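Local coordinates for SVS_variant_AS1 (Streptomyces sp. CWA1, PDB 6TJA), which probably cyclises geranylgeranyl diphosphate to the diterpene spiroviolene, as an engineered ancestral variant of a bacterial class I terpene cyclase, at residues D270-R275 and A351-D356. Residues are numbered along the deposited sequence; the frame is centred on the assembly and turned at random.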
loop_
_atom_site.group_PDB
_atom_site.type_symbol
_atom_site.label_atom_id
_atom_site.label_comp_id
_atom_site.label_asym_id
_atom_site.label_seq_id
_atom_site.Cartn_x
_atom_site.Cartn_y
_atom_site.Cartn_z
ATOM N N ASP A 270 22.879 -12.283 9.380
ATOM C CA ASP A 270 23.020 -12.785 10.762
ATOM C C ASP A 270 22.886 -11.616 11.754
ATOM O O ASP A 270 22.227 -11.778 12.783
ATOM C CB ASP A 270 24.338 -13.535 10.908
ATOM C CG ASP A 270 24.363 -14.924 10.289
ATOM O OD1 ASP A 270 23.335 -15.371 9.740
ATOM O OD2 ASP A 270 25.433 -15.530 10.343
ATOM N N ARG A 271 23.450 -10.456 11.439
ATOM C CA ARG A 271 23.319 -9.271 12.312
ATOM C C ARG A 271 21.821 -8.946 12.458
ATOM O O ARG A 271 21.379 -8.684 13.584
ATOM C CB ARG A 271 24.177 -8.133 11.753
ATOM C CG ARG A 271 23.961 -6.833 12.507
ATOM C CD ARG A 271 24.677 -5.620 11.958
ATOM N NE ARG A 271 26.101 -5.808 11.716
ATOM C CZ ARG A 271 27.017 -4.852 11.857
ATOM N NH1 ARG A 271 26.689 -3.684 12.350
ATOM N NH2 ARG A 271 28.275 -5.086 11.558
ATOM N N ILE A 272 21.047 -8.987 11.368
ATOM C CA ILE A 272 19.600 -8.633 11.386
ATOM C C ILE A 272 18.843 -9.696 12.199
ATOM O O ILE A 272 17.981 -9.309 13.003
ATOM C CB ILE A 272 19.031 -8.467 9.968
ATOM C CG1 ILE A 272 19.705 -7.323 9.219
ATOM C CG2 ILE A 272 17.531 -8.262 10.014
ATOM C CD1 ILE A 272 19.404 -7.308 7.728
ATOM N N LEU A 273 19.167 -10.981 12.052
ATOM C CA LEU A 273 18.477 -12.034 12.845
ATOM C C LEU A 273 18.783 -11.859 14.339
ATOM O O LEU A 273 17.865 -11.980 15.121
ATOM C CB LEU A 273 18.873 -13.425 12.360
ATOM C CG LEU A 273 18.131 -14.556 13.060
ATOM C CD1 LEU A 273 16.624 -14.322 13.032
ATOM C CD2 LEU A 273 18.480 -15.864 12.400
ATOM N N LEU A 274 20.010 -11.518 14.713
ATOM C CA LEU A 274 20.377 -11.233 16.132
ATOM C C LEU A 274 19.568 -10.052 16.691
ATOM O O LEU A 274 19.103 -10.133 17.840
ATOM C CB LEU A 274 21.875 -10.936 16.221
ATOM C CG LEU A 274 22.696 -11.959 17.004
ATOM C CD1 LEU A 274 22.376 -13.394 16.601
ATOM C CD2 LEU A 274 24.172 -11.681 16.810
ATOM N N ARG A 275 19.422 -8.970 15.935
ATOM C CA ARG A 275 18.594 -7.859 16.422
ATOM C C ARG A 275 17.140 -8.351 16.538
ATOM O O ARG A 275 16.515 -8.048 17.536
ATOM C CB ARG A 275 18.761 -6.624 15.546
ATOM C CG ARG A 275 17.857 -5.485 15.980
ATOM C CD ARG A 275 18.010 -5.090 17.432
ATOM N NE ARG A 275 17.076 -4.020 17.737
ATOM C CZ ARG A 275 16.642 -3.714 18.950
ATOM N NH1 ARG A 275 17.057 -4.377 20.008
ATOM N NH2 ARG A 275 15.768 -2.752 19.105
ATOM N N ALA A 351 18.218 1.399 10.112
ATOM C CA ALA A 351 18.913 1.717 11.379
ATOM C C ALA A 351 17.892 1.866 12.509
ATOM O O ALA A 351 18.206 1.485 13.673
ATOM C CB ALA A 351 19.734 2.964 11.205
ATOM N N TRP A 352 16.684 2.335 12.198
ATOM C CA TRP A 352 15.640 2.513 13.240
ATOM C C TRP A 352 15.250 1.164 13.864
ATOM O O TRP A 352 14.671 1.175 14.969
ATOM C CB TRP A 352 14.426 3.268 12.689
ATOM C CG TRP A 352 13.627 2.521 11.670
ATOM C CD1 TRP A 352 13.842 2.461 10.321
ATOM C CD2 TRP A 352 12.462 1.728 11.932
ATOM N NE1 TRP A 352 12.886 1.691 9.730
ATOM C CE2 TRP A 352 12.029 1.226 10.698
ATOM C CE3 TRP A 352 11.761 1.390 13.087
ATOM C CZ2 TRP A 352 10.925 0.388 10.597
ATOM C CZ3 TRP A 352 10.644 0.595 12.980
ATOM C CH2 TRP A 352 10.247 0.091 11.756
ATOM N N TRP A 353 15.578 0.018 13.258
ATOM C CA TRP A 353 15.309 -1.277 13.950
ATOM C C TRP A 353 16.073 -1.391 15.277
ATOM O O TRP A 353 15.670 -2.210 16.098
ATOM C CB TRP A 353 15.636 -2.476 13.085
ATOM C CG TRP A 353 14.842 -2.587 11.833
ATOM C CD1 TRP A 353 13.658 -1.996 11.520
ATOM C CD2 TRP A 353 15.230 -3.356 10.686
ATOM N NE1 TRP A 353 13.286 -2.340 10.243
ATOM C CE2 TRP A 353 14.221 -3.184 9.714
ATOM C CE3 TRP A 353 16.322 -4.189 10.405
ATOM C CZ2 TRP A 353 14.273 -3.821 8.472
ATOM C CZ3 TRP A 353 16.390 -4.783 9.167
ATOM C CH2 TRP A 353 15.371 -4.606 8.222
ATOM N N TRP A 354 17.162 -0.642 15.448
ATOM C CA TRP A 354 18.073 -0.692 16.624
ATOM C C TRP A 354 17.826 0.471 17.591
ATOM O O TRP A 354 18.610 0.560 18.536
ATOM C CB TRP A 354 19.536 -0.659 16.155
ATOM C CG TRP A 354 20.045 -1.954 15.618
ATOM C CD1 TRP A 354 20.662 -2.952 16.327
ATOM C CD2 TRP A 354 19.967 -2.410 14.254
ATOM N NE1 TRP A 354 20.982 -4.001 15.499
ATOM C CE2 TRP A 354 20.579 -3.693 14.220
ATOM C CE3 TRP A 354 19.440 -1.871 13.071
ATOM C CZ2 TRP A 354 20.693 -4.412 13.033
ATOM C CZ3 TRP A 354 19.541 -2.591 11.904
ATOM C CH2 TRP A 354 20.165 -3.844 11.886
ATOM N N ASP A 355 16.856 1.357 17.313
ATOM C CA ASP A 355 16.567 2.585 18.098
ATOM C C ASP A 355 15.453 2.277 19.106
ATOM O O ASP A 355 14.294 2.439 18.752
ATOM C CB ASP A 355 16.215 3.719 17.134
ATOM C CG ASP A 355 15.955 5.060 17.788
ATOM O OD1 ASP A 355 15.793 5.071 19.017
ATOM O OD2 ASP A 355 15.937 6.088 17.048
ATOM N N ASP A 356 15.782 1.848 20.319
ATOM C CA ASP A 356 14.782 1.370 21.319
ATOM C C ASP A 356 13.881 2.508 21.817
ATOM O O ASP A 356 12.703 2.236 22.167
ATOM C CB ASP A 356 15.466 0.620 22.462
ATOM C CG ASP A 356 15.875 -0.789 22.037
ATOM O OD1 ASP A 356 15.008 -1.506 21.420
ATOM O OD2 ASP A 356 17.058 -1.150 22.280
HETATM O O HOH W 1 22.382 -6.728 15.742
#
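R271 meets W354 through the aliphatic part of its side chain: CG lies 4.1 Å from W354 CZ2, and the guanidinium plane stands almost perpendicular to the indole. The charged end reaches away from W354 to a salt bridge with D338 and a hydrogen bond to S342 O, which tie the helix to a second part of the C-terminal tail. The backbone takes part as well, for one water donates to R271 O and accepts from W354 NE1, at 3.1 Å from that nitrogen and in the plane of the ring. One residue on, I272 is purely apolar. Its CG2 packs 3.8 Å from W353 CZ3, while CG1 lies more loosely near W354 CH2, so the isoleucine packs on W353 and only borders W354; W353 NE1 is hydrogen-bonded to E218 OE1 of helix 211-231. The setting is the all-helical fold of class I terpene cyclases. In this chain the tail beyond helix 289-309 folds back, with a short 3-10 turn at 352-354 resting on helix 258-283. R275 is a case of one arginine fastening such a tail by stem and head together. With CG anti to the backbone N (chi1 177°) and a bend at chi2, its methylenes lie over one face of the W354 indole, the two side chains running past each other in opposite directions, CG sitting 3.7 Å from the five-membered ring's centroid in a CH-pi contact. The head grips W353 O side-on, NE at 2.8 Å and NH2 at 3.1 Å from that oxygen, NH2 on a lone pair in the carbonyl plane, NE tilted from it; two bonds fix the group's rotation. NH2 also forms a 2.7 Å salt bridge with D356 OD1, approaching from above the carboxylate plane. R282 forms a second salt bridge to that oxygen, and R275 NH1 one with E278.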